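Local structure of heat-inducible transcription repressor HrcA (1STZ) at residues A53-R56 and N57-K61; N16-Q19 and R20-Y24; S39-V42 and L43-N47; L84-Y87 and Y88-L92. The protein probably represses class I heat shock genes, the grpE-dnaK-dnaJ and groELS operons, as a DNA-binding negative regulator of transcription. All coordinates share one frame; numbering follows the deposited sequence.

Contact 1: residues A53-R56 and N57-K61; sequences ATIR and NDMKK
Helix 52-64, the probable recognition helix of a winged helix-turn-helix domain, places Asp58 one turn beyond Thr54 and Met59 one turn beyond Ile55. Backbone N-H groups of Asn57, Asp58 and Met59 bond back to the carbonyls of Ala53, Thr54 and Ile55. Arg56 O is gripped twice by one residue: Lys60 N reaches it at 2.9 Å, and Lys60 NZ, curled back by bends at chi2, chi3 and chi4, at 3.2 Å in the carbonyl plane. Asp58 CG lies beside its own backbone N (chi1 -64°), which brings OD1 and OD2 each to 3.2 Å from Thr54 O. All three are acceptors, an unfavourable closeness that is probably offset from helix 17-33, where Arg18 NE forms a salt bridge with OD2 and Gln19 NE2 bonds to OD1. Were Asp58 replaced by an alanine, the Arg18 guanidinium would probably lose its counter-charge and Gln19 NE2 this acceptor. Thr54 CG2 runs alongside, 4.1 Å from Asp58 OD2, while Thr54 OG1 bonds to Ser51. On another side of the helix Met59 SD slants past Ile55 CG2 at 3.9 Å. Such a division, apolar side chains and a buried acid turned inward and basic residues outward, suits the second helix of a helix-turn-helix.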
loop_
_atom_site.group_PDB
_atom_site.type_symbol
_atom_site.label_atom_id
_atom_site.label_comp_id
_atom_site.label_asym_id
_atom_site.label_seq_id
_atom_site.Cartn_x
_atom_site.Cartn_y
_atom_site.Cartn_z
ATOM N N ALA A 53 -21.172 42.510 7.391
ATOM C CA ALA A 53 -22.317 42.986 6.612
ATOM C C ALA A 53 -22.083 42.783 5.112
ATOM O O ALA A 53 -23.005 42.450 4.369
ATOM C CB ALA A 53 -22.596 44.449 6.914
ATOM N N THR A 54 -20.838 42.973 4.684
ATOM C CA THR A 54 -20.453 42.833 3.281
ATOM C C THR A 54 -20.604 41.400 2.808
ATOM O O THR A 54 -20.990 41.168 1.666
ATOM C CB THR A 54 -18.990 43.296 3.073
ATOM O OG1 THR A 54 -18.863 44.686 3.410
ATOM C CG2 THR A 54 -18.582 43.229 1.601
ATOM N N ILE A 55 -20.301 40.449 3.690
ATOM C CA ILE A 55 -20.389 39.025 3.360
ATOM C C ILE A 55 -21.842 38.593 3.199
ATOM O O ILE A 55 -22.153 37.790 2.330
ATOM C CB ILE A 55 -19.703 38.152 4.449
ATOM C CG1 ILE A 55 -18.214 38.501 4.598
ATOM C CG2 ILE A 55 -19.873 36.669 4.143
ATOM C CD1 ILE A 55 -17.347 38.170 3.410
ATOM N N ARG A 56 -22.721 39.114 4.048
ATOM C CA ARG A 56 -24.149 38.824 3.955
ATOM C C ARG A 56 -24.741 39.365 2.656
ATOM O O ARG A 56 -25.603 38.727 2.055
ATOM C CB ARG A 56 -24.906 39.427 5.137
ATOM C CG ARG A 56 -24.671 38.734 6.470
ATOM C CD ARG A 56 -25.423 39.398 7.630
ATOM N NE ARG A 56 -26.846 39.518 7.304
ATOM C CZ ARG A 56 -27.598 40.613 7.428
ATOM N NH1 ARG A 56 -27.108 41.749 7.917
ATOM N NH2 ARG A 56 -28.877 40.561 7.065
ATOM N N ASN A 57 -24.283 40.550 2.246
ATOM C CA ASN A 57 -24.705 41.164 0.986
ATOM C C ASN A 57 -24.256 40.351 -0.220
ATOM O O ASN A 57 -24.950 40.289 -1.227
ATOM C CB ASN A 57 -24.145 42.584 0.854
ATOM C CG ASN A 57 -24.984 43.612 1.575
ATOM O OD1 ASN A 57 -24.526 44.245 2.529
ATOM N ND2 ASN A 57 -26.217 43.796 1.118
ATOM N N ASP A 58 -23.073 39.755 -0.113
ATOM C CA ASP A 58 -22.551 38.874 -1.150
ATOM C C ASP A 58 -23.364 37.594 -1.187
ATOM O O ASP A 58 -23.626 37.058 -2.256
ATOM C CB ASP A 58 -21.085 38.531 -0.886
ATOM C CG ASP A 58 -20.186 39.735 -0.945
ATOM O OD1 ASP A 58 -20.593 40.764 -1.526
ATOM O OD2 ASP A 58 -19.050 39.748 -0.423
ATOM N N MET A 59 -23.760 37.119 -0.007
ATOM C CA MET A 59 -24.567 35.915 0.128
ATOM C C MET A 59 -25.995 36.115 -0.386
ATOM O O MET A 59 -26.636 35.155 -0.821
ATOM C CB MET A 59 -24.576 35.440 1.583
ATOM C CG MET A 59 -23.266 34.732 1.971
ATOM S SD MET A 59 -23.039 34.439 3.719
ATOM C CE MET A 59 -23.976 32.975 3.893
ATOM N N LYS A 60 -26.479 37.354 -0.350
ATOM C CA LYS A 60 -27.780 37.698 -0.925
ATOM C C LYS A 60 -27.678 37.633 -2.452
ATOM O O LYS A 60 -28.552 37.077 -3.122
ATOM C CB LYS A 60 -28.226 39.097 -0.477
ATOM C CG LYS A 60 -29.518 39.132 0.360
ATOM C CD LYS A 60 -29.274 38.730 1.822
ATOM C CE LYS A 60 -29.367 37.214 2.036
ATOM N NZ LYS A 60 -28.015 36.571 2.208
ATOM N N LYS A 61 -26.598 38.198 -2.992
ATOM C CA LYS A 61 -26.332 38.127 -4.423
ATOM C C LYS A 61 -26.148 36.680 -4.906
ATOM O O LYS A 61 -26.613 36.313 -5.976
ATOM C CB LYS A 61 -25.105 38.969 -4.774
ATOM C CG LYS A 61 -24.804 39.044 -6.268
ATOM C CD LYS A 61 -23.744 40.107 -6.564
ATOM C CE LYS A 61 -23.716 40.500 -8.036
ATOM N NZ LYS A 61 -22.683 41.546 -8.311
#

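Contact 2: residues N16-Q19 and R20-Y24; sequences NDRQ and RKVLY
Arg18 and Val22 supply the shortest of the backbone bonds that start this helix: Val22 N meets Arg18 O at 2.8 Å and in the carbonyl plane. Lys21 N to Asp17 O and Leu23 N to Gln19 O follow the same pattern. At the very first turn the bond is less well aimed, for Arg20 N stands 45° out of the carbonyl plane of Asn16 O.

A second polar link uses a side chain. Asn16 holds the N-cap position, yet its own amide makes no capping bond; instead Gln19 OE1 receives Asn16 N at 2.8 Å in a nearly straight bond (169°). The first torsion of Gln19 sets CG beside the backbone N (chi1 -69°) and the chain beyond runs extended, which turns its carbonyl oxygen back over the helix start, while NE2 bonds to Asp58. Only the N3-to-N-cap half of a capping box is present.

Van der Waals contacts are made by side-chain carbons on carbonyl oxygens one turn back. Val22 CG2 rests 3.2 Å from Arg18 O, Lys21 CG 3.3 Å from Asp17 O, and Arg20 CG 3.3 Å from Asn16 O.

Charges play a looser part: Asp17 OD1 stays 4.6 Å from Arg20 NE, too far for a contact of the charged atoms, though probably mildly attractive. The Arg18 guanidinium is directed instead to Asp58 and makes a cation-pi contact with Phe50. Val22 packed on Ile55 of helix 52-64 and Leu23 on Phe86 of helix 81-94 are consistent with the opening of the first helix of a winged helix-turn-helix domain.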
loop_
_atom_site.group_PDB
_atom_site.type_symbol
_atom_site.label_atom_id
_atom_site.label_comp_id
_atom_site.label_asym_id
_atom_site.label_seq_id
_atom_site.Cartn_x
_atom_site.Cartn_y
_atom_site.Cartn_z
ATOM N N ASN A 16 -18.178 39.233 -8.313
ATOM C CA ASN A 16 -16.900 39.846 -7.928
ATOM C C ASN A 16 -15.832 38.788 -7.799
ATOM O O ASN A 16 -16.127 37.600 -7.790
ATOM C CB ASN A 16 -17.013 40.490 -6.538
ATOM C CG ASN A 16 -17.359 41.929 -6.590
ATOM O OD1 ASN A 16 -16.585 42.731 -7.082
ATOM N ND2 ASN A 16 -18.514 42.284 -6.054
ATOM N N ASP A 17 -14.593 39.230 -7.647
ATOM C CA ASP A 17 -13.533 38.342 -7.198
ATOM C C ASP A 17 -13.821 37.891 -5.771
ATOM O O ASP A 17 -13.705 36.710 -5.458
ATOM C CB ASP A 17 -12.165 39.031 -7.272
ATOM C CG ASP A 17 -11.204 38.317 -8.199
ATOM O OD1 ASP A 17 -11.672 37.631 -9.135
ATOM O OD2 ASP A 17 -9.962 38.389 -8.068
ATOM N N ARG A 18 -14.208 38.835 -4.914
ATOM C CA ARG A 18 -14.526 38.534 -3.518
ATOM C C ARG A 18 -15.713 37.587 -3.388
ATOM O O ARG A 18 -15.677 36.646 -2.600
ATOM C CB ARG A 18 -14.821 39.817 -2.748
ATOM C CG ARG A 18 -15.151 39.606 -1.271
ATOM C CD ARG A 18 -15.701 40.848 -0.588
ATOM N NE ARG A 18 -16.885 41.345 -1.283
ATOM C CZ ARG A 18 -17.017 42.564 -1.795
ATOM N NH1 ARG A 18 -16.045 43.472 -1.713
ATOM N NH2 ARG A 18 -18.152 42.872 -2.409
ATOM N N GLN A 19 -16.762 37.848 -4.157
ATOM C CA GLN A 19 -17.965 37.024 -4.136
ATOM C C GLN A 19 -17.672 35.589 -4.608
ATOM O O GLN A 19 -18.273 34.633 -4.120
ATOM C CB GLN A 19 -19.068 37.684 -4.978
ATOM C CG GLN A 19 -19.611 38.973 -4.336
ATOM C CD GLN A 19 -20.337 39.902 -5.295
ATOM O OE1 GLN A 19 -20.315 39.715 -6.511
ATOM N NE2 GLN A 19 -20.982 40.915 -4.742
ATOM N N ARG A 20 -16.749 35.460 -5.556
ATOM C CA ARG A 20 -16.286 34.156 -6.017
ATOM C C ARG A 20 -15.604 33.415 -4.865
ATOM O O ARG A 20 -15.862 32.248 -4.644
ATOM C CB ARG A 20 -15.318 34.306 -7.199
ATOM C CG ARG A 20 -15.989 34.445 -8.570
ATOM C CD ARG A 20 -15.010 34.465 -9.744
ATOM N NE ARG A 20 -15.421 35.437 -10.768
ATOM C CZ ARG A 20 -16.410 35.241 -11.652
ATOM N NH1 ARG A 20 -17.091 34.097 -11.671
ATOM N NH2 ARG A 20 -16.715 36.193 -12.530
ATOM N N LYS A 21 -14.747 34.110 -4.125
ATOM C CA LYS A 21 -14.061 33.520 -2.987
ATOM C C LYS A 21 -15.051 33.165 -1.889
ATOM O O LYS A 21 -14.938 32.112 -1.292
ATOM C CB LYS A 21 -12.981 34.455 -2.461
ATOM C CG LYS A 21 -11.880 34.751 -3.489
ATOM C CD LYS A 21 -10.478 34.395 -2.982
ATOM C CE LYS A 21 -9.855 35.502 -2.128
ATOM N NZ LYS A 21 -8.356 35.433 -2.094
ATOM N N VAL A 22 -16.046 34.014 -1.656
ATOM C CA VAL A 22 -17.065 33.729 -0.649
ATOM C C VAL A 22 -17.855 32.455 -1.008
ATOM O O VAL A 22 -18.154 31.631 -0.144
ATOM C CB VAL A 22 -18.046 34.916 -0.476
ATOM C CG1 VAL A 22 -19.192 34.535 0.447
ATOM C CG2 VAL A 22 -17.321 36.146 0.068
ATOM N N LEU A 23 -18.180 32.289 -2.282
ATOM C CA LEU A 23 -18.928 31.123 -2.725
ATOM C C LEU A 23 -18.064 29.880 -2.555
ATOM O O LEU A 23 -18.529 28.837 -2.116
ATOM C CB LEU A 23 -19.327 31.279 -4.189
ATOM C CG LEU A 23 -20.573 30.556 -4.705
ATOM C CD1 LEU A 23 -20.443 30.206 -6.182
ATOM C CD2 LEU A 23 -21.004 29.360 -3.902
ATOM N N TYR A 24 -16.794 30.020 -2.908
ATOM C CA TYR A 24 -15.835 28.940 -2.792
ATOM C C TYR A 24 -15.708 28.473 -1.337
ATOM O O TYR A 24 -15.736 27.274 -1.062
ATOM C CB TYR A 24 -14.490 29.421 -3.326
ATOM C CG TYR A 24 -13.442 28.367 -3.365
ATOM C CD1 TYR A 24 -12.434 28.335 -2.424
ATOM C CD2 TYR A 24 -13.460 27.395 -4.351
ATOM C CE1 TYR A 24 -11.459 27.374 -2.466
ATOM C CE2 TYR A 24 -12.495 26.427 -4.401
ATOM C CZ TYR A 24 -11.502 26.421 -3.455
ATOM O OH TYR A 24 -10.561 25.447 -3.504
#

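Contact 3: residues S39-V42 and L43-N47; sequences SQRV and LEVSN
Val45 N donates to Arg41 O at 3.1 Å, the shortest sound polar bond here, and it arrives nearly along the C=O axis. The two preceding bonds, Leu43 N to Ser39 O and Glu44 N to Gln40 O, are weak, the second stretched to 3.4 Å. Near the end of the segment, Ser46 OG, placed between its own backbone N and carbonyl carbon (chi1 72°), turns back to Val42 O; the modelled 2.5 Å is very short and its exact length doubtful. The same hydroxyl oxygen accepts a weak bond from Ile48 N.

Arg41 bends at chi2 and chi3 and lays its guanidinium across two neighbours. NH1 comes 3.7 Å from Glu44 OE2, a long salt bridge in which the oxygen sits well out of the guanidinium plane and no N-H points at it; the two flat groups are 71° apart. NH2 lies 3.8 Å from Val45 CB and has a weak, long ion pair with Glu29. Such loose pairing suggests that charge attraction and packing on Val45, rather than directed bonds, position the group.

Leu43 CG touches Ser39 O at 3.7 Å. Val42 and Leu43 carry the helix inward onto Ile55, and Val42 also meets Ile26 of helix 17-33. A short helix packed in this way, followed by a turn into helix 52-64, is as expected for the first helix of a helix-turn-helix.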
loop_
_atom_site.group_PDB
_atom_site.type_symbol
_atom_site.label_atom_id
_atom_site.label_comp_id
_atom_site.label_asym_id
_atom_site.label_seq_id
_atom_site.Cartn_x
_atom_site.Cartn_y
_atom_site.Cartn_z
ATOM N N SER A 39 -22.490 33.892 7.397
ATOM C CA SER A 39 -21.517 34.949 7.128
ATOM C C SER A 39 -20.372 34.917 8.150
ATOM O O SER A 39 -19.191 35.006 7.790
ATOM C CB SER A 39 -22.206 36.316 7.181
ATOM O OG SER A 39 -22.771 36.555 8.467
ATOM N N GLN A 40 -20.738 34.776 9.425
ATOM C CA GLN A 40 -19.767 34.711 10.511
ATOM C C GLN A 40 -18.825 33.519 10.360
ATOM O O GLN A 40 -17.662 33.607 10.748
ATOM C CB GLN A 40 -20.461 34.645 11.883
ATOM C CG GLN A 40 -21.570 35.681 12.125
ATOM C CD GLN A 40 -21.275 37.056 11.530
ATOM O OE1 GLN A 40 -21.522 37.294 10.343
ATOM N NE2 GLN A 40 -20.760 37.961 12.352
ATOM N N ARG A 41 -19.325 32.412 9.809
ATOM C CA ARG A 41 -18.491 31.230 9.591
ATOM C C ARG A 41 -17.434 31.504 8.533
ATOM O O ARG A 41 -16.274 31.156 8.734
ATOM C CB ARG A 41 -19.315 30.000 9.171
ATOM C CG ARG A 41 -19.960 29.217 10.328
ATOM C CD ARG A 41 -19.034 28.287 11.144
ATOM N NE ARG A 41 -17.784 27.920 10.465
ATOM C CZ ARG A 41 -16.631 27.653 11.088
ATOM N NH1 ARG A 41 -16.536 27.688 12.414
ATOM N NH2 ARG A 41 -15.555 27.347 10.377
ATOM N N VAL A 42 -17.819 32.123 7.413
ATOM C CA VAL A 42 -16.874 32.283 6.298
ATOM C C VAL A 42 -15.715 33.207 6.682
ATOM O O VAL A 42 -14.603 33.036 6.198
ATOM C CB VAL A 42 -17.530 32.718 4.925
ATOM C CG1 VAL A 42 -18.988 32.312 4.830
ATOM C CG2 VAL A 42 -17.363 34.202 4.648
ATOM N N LEU A 43 -15.980 34.167 7.561
ATOM C CA LEU A 43 -14.937 35.065 8.038
ATOM C C LEU A 43 -13.934 34.332 8.924
ATOM O O LEU A 43 -12.737 34.599 8.856
ATOM C CB LEU A 43 -15.552 36.230 8.813
ATOM C CG LEU A 43 -16.324 37.259 7.989
ATOM C CD1 LEU A 43 -16.722 38.435 8.869
ATOM C CD2 LEU A 43 -15.505 37.725 6.786
ATOM N N GLU A 44 -14.432 33.418 9.753
ATOM C CA GLU A 44 -13.593 32.655 10.678
ATOM C C GLU A 44 -12.692 31.660 9.951
ATOM O O GLU A 44 -11.549 31.448 10.356
ATOM C CB GLU A 44 -14.456 31.912 11.710
ATOM C CG GLU A 44 -14.689 32.696 12.995
ATOM C CD GLU A 44 -16.004 32.361 13.686
ATOM O OE1 GLU A 44 -16.479 33.206 14.486
ATOM O OE2 GLU A 44 -16.559 31.261 13.438
ATOM N N VAL A 45 -13.208 31.065 8.880
ATOM C CA VAL A 45 -12.528 29.970 8.190
ATOM C C VAL A 45 -11.581 30.472 7.100
ATOM O O VAL A 45 -10.746 29.714 6.594
ATOM C CB VAL A 45 -13.544 28.964 7.590
ATOM C CG1 VAL A 45 -14.122 29.457 6.248
ATOM C CG2 VAL A 45 -12.906 27.599 7.420
ATOM N N SER A 46 -11.710 31.749 6.751
ATOM C CA SER A 46 -10.963 32.326 5.645
ATOM C C SER A 46 -10.151 33.511 6.122
ATOM O O SER A 46 -10.198 33.882 7.300
ATOM C CB SER A 46 -11.932 32.776 4.552
ATOM O OG SER A 46 -12.644 33.934 4.964
ATOM N N ASN A 47 -9.401 34.098 5.196
ATOM C CA ASN A 47 -8.699 35.353 5.453
ATOM C C ASN A 47 -9.239 36.466 4.552
ATOM O O ASN A 47 -8.501 37.348 4.116
ATOM C CB ASN A 47 -7.189 35.157 5.286
ATOM C CG ASN A 47 -6.520 34.696 6.568
ATOM O OD1 ASN A 47 -5.563 35.317 7.046
ATOM N ND2 ASN A 47 -7.026 33.608 7.138
#

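Contact 4: residues L84-Y87 and Y88-L92; sequences LRFY and YEEML
Tyr88 N, Glu89 N, Glu90 N and Met91 N bond in regular helical succession to the carbonyls of Leu84, Arg85, Phe86 and Tyr87. Of the side-chain links one turn apart, the ionic one is in plane: Arg85 NH1 gives a hydrogen bond of 2.9 Å to Glu89 OE2 as part of a salt bridge. The oxygen lies at the guanidinium edge, only 3° out of its plane, and the two planar groups are nearly coplanar. Bends at chi2 and chi3 bring the arginine round to this position, while its NH2 has a further salt bridge with Glu278. Tyr88 stands beside the same guanidinium with its ring steeply turned to it, CD2 being 3.6 Å from Arg85 NH1.

This helix, 81-94, follows what are probably the wing strands of a winged helix-turn-helix domain, and Tyr88 carries it onto Tyr314 and His318 of helix 314-334, beyond that domain.

Two rings take the next turn's side chains over a face. Glu90 CG sits 4.1 Å from the Phe86 ring centroid in a CH-pi contact, offset toward the rim. Met91 CG does likewise on Tyr87, 3.9 Å from the centroid, and Met91 SD adds an oblique Met-aromatic contact at 4.4 Å from it. With CG of Tyr87 opposite the backbone N (chi1 172°), the ring slants forward and reaches Met91, whose SD lies 3.4 Å from Tyr87 OH. Exchange of Tyr87 for a serine would probably take the ring face from Met91, leaving its thioether freer to turn, and the Tyr24 ring of helix 17-33 without this ring partner.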
loop_
_atom_site.group_PDB
_atom_site.type_symbol
_atom_site.label_atom_id
_atom_site.label_comp_id
_atom_site.label_asym_id
_atom_site.label_seq_id
_atom_site.Cartn_x
_atom_site.Cartn_y
_atom_site.Cartn_z
ATOM N N LEU A 84 -22.290 23.879 -6.424
ATOM C CA LEU A 84 -21.361 22.752 -6.440
ATOM C C LEU A 84 -20.565 22.703 -7.743
ATOM O O LEU A 84 -19.381 22.436 -7.712
ATOM C CB LEU A 84 -22.082 21.430 -6.200
ATOM C CG LEU A 84 -22.707 21.325 -4.820
ATOM C CD1 LEU A 84 -23.621 20.083 -4.766
ATOM C CD2 LEU A 84 -21.647 21.267 -3.744
ATOM N N ARG A 85 -21.222 22.962 -8.871
ATOM C CA ARG A 85 -20.567 23.000 -10.179
ATOM C C ARG A 85 -19.551 24.121 -10.215
ATOM O O ARG A 85 -18.453 23.930 -10.692
ATOM C CB ARG A 85 -21.595 23.164 -11.296
ATOM C CG ARG A 85 -21.075 23.520 -12.702
ATOM C CD ARG A 85 -20.042 22.594 -13.320
ATOM N NE ARG A 85 -20.548 21.245 -13.538
ATOM C CZ ARG A 85 -19.855 20.261 -14.085
ATOM N NH1 ARG A 85 -18.609 20.441 -14.513
ATOM N NH2 ARG A 85 -20.421 19.085 -14.235
ATOM N N PHE A 86 -19.910 25.286 -9.685
ATOM C CA PHE A 86 -18.981 26.417 -9.650
ATOM C C PHE A 86 -17.734 26.017 -8.874
ATOM O O PHE A 86 -16.634 26.258 -9.322
ATOM C CB PHE A 86 -19.633 27.643 -9.004
ATOM C CG PHE A 86 -18.670 28.778 -8.760
ATOM C CD1 PHE A 86 -18.438 29.720 -9.743
ATOM C CD2 PHE A 86 -17.977 28.874 -7.556
ATOM C CE1 PHE A 86 -17.538 30.768 -9.524
ATOM C CE2 PHE A 86 -17.095 29.916 -7.325
ATOM C CZ PHE A 86 -16.872 30.860 -8.310
ATOM N N TYR A 87 -17.924 25.377 -7.718
ATOM C CA TYR A 87 -16.805 24.955 -6.868
ATOM C C TYR A 87 -15.890 24.000 -7.622
ATOM O O TYR A 87 -14.691 24.221 -7.682
ATOM C CB TYR A 87 -17.312 24.295 -5.590
ATOM C CG TYR A 87 -16.243 23.661 -4.736
ATOM C CD1 TYR A 87 -15.473 24.423 -3.862
ATOM C CD2 TYR A 87 -16.011 22.287 -4.787
ATOM C CE1 TYR A 87 -14.478 23.829 -3.066
ATOM C CE2 TYR A 87 -15.034 21.685 -3.997
ATOM C CZ TYR A 87 -14.272 22.457 -3.137
ATOM O OH TYR A 87 -13.298 21.851 -2.356
ATOM N N TYR A 88 -16.463 22.962 -8.223
ATOM C CA TYR A 88 -15.694 21.994 -9.019
ATOM C C TYR A 88 -14.857 22.651 -10.130
ATOM O O TYR A 88 -13.686 22.303 -10.304
ATOM C CB TYR A 88 -16.626 20.946 -9.640
ATOM C CG TYR A 88 -15.955 19.953 -10.560
ATOM C CD1 TYR A 88 -15.189 18.915 -10.057
ATOM C CD2 TYR A 88 -16.091 20.051 -11.934
ATOM C CE1 TYR A 88 -14.548 18.007 -10.913
ATOM C CE2 TYR A 88 -15.485 19.149 -12.788
ATOM C CZ TYR A 88 -14.715 18.126 -12.275
ATOM O OH TYR A 88 -14.108 17.233 -13.126
ATOM N N GLU A 89 -15.463 23.560 -10.888
ATOM C CA GLU A 89 -14.762 24.241 -11.979
ATOM C C GLU A 89 -13.558 25.036 -11.472
ATOM O O GLU A 89 -12.525 25.080 -12.126
ATOM C CB GLU A 89 -15.703 25.190 -12.735
ATOM C CG GLU A 89 -16.778 24.502 -13.572
ATOM C CD GLU A 89 -16.197 23.663 -14.692
ATOM O OE1 GLU A 89 -15.319 24.163 -15.440
ATOM O OE2 GLU A 89 -16.616 22.498 -14.835
ATOM N N GLU A 90 -13.699 25.660 -10.307
ATOM C CA GLU A 90 -12.615 26.441 -9.723
ATOM C C GLU A 90 -11.500 25.546 -9.183
ATOM O O GLU A 90 -10.333 25.909 -9.282
ATOM C CB GLU A 90 -13.134 27.371 -8.621
ATOM C CG GLU A 90 -13.938 28.561 -9.153
ATOM C CD GLU A 90 -13.099 29.567 -9.946
ATOM O OE1 GLU A 90 -11.862 29.667 -9.712
ATOM O OE2 GLU A 90 -13.684 30.271 -10.810
ATOM N N MET A 91 -11.842 24.379 -8.640
ATOM C CA MET A 91 -10.805 23.445 -8.165
ATOM C C MET A 91 -10.066 22.820 -9.325
ATOM O O MET A 91 -8.878 22.564 -9.220
ATOM C CB MET A 91 -11.378 22.334 -7.285
ATOM C CG MET A 91 -12.003 22.830 -5.993
ATOM S SD MET A 91 -10.876 22.857 -4.558
ATOM C CE MET A 91 -9.337 23.512 -5.215
ATOM N N LEU A 92 -10.775 22.580 -10.426
ATOM C CA LEU A 92 -10.177 21.994 -11.629
ATOM C C LEU A 92 -9.103 22.943 -12.164
ATOM O O LEU A 92 -8.027 22.521 -12.552
ATOM C CB LEU A 92 -11.253 21.756 -12.693
ATOM C CG LEU A 92 -11.203 20.472 -13.518
ATOM C CD1 LEU A 92 -12.502 20.328 -14.270
ATOM C CD2 LEU A 92 -10.035 20.466 -14.485
#

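All four contacts are short helical stretches in what is probably one winged helix-turn-helix domain, and each pairs a buried side with a more exposed one. Contacts 1 and 3 lie on the two helices of the likely helix-turn-helix itself and meet through Ile55, packed on Val42 and Leu43. Contact 2 lies on helix 17-33, which joins contact 1 by charge and amide bonds but contact 4 by aromatic and apolar packing, Tyr24 against Tyr87. Contacts 1 and 4 do not touch, their nearest atoms about 11 Å apart. The chemistry changes accordingly: a buried carboxylate in contact 1, helix-start bonding in contact 2, a long surface ion pair in contact 3, and in contact 4 ring faces and an in-plane salt bridge.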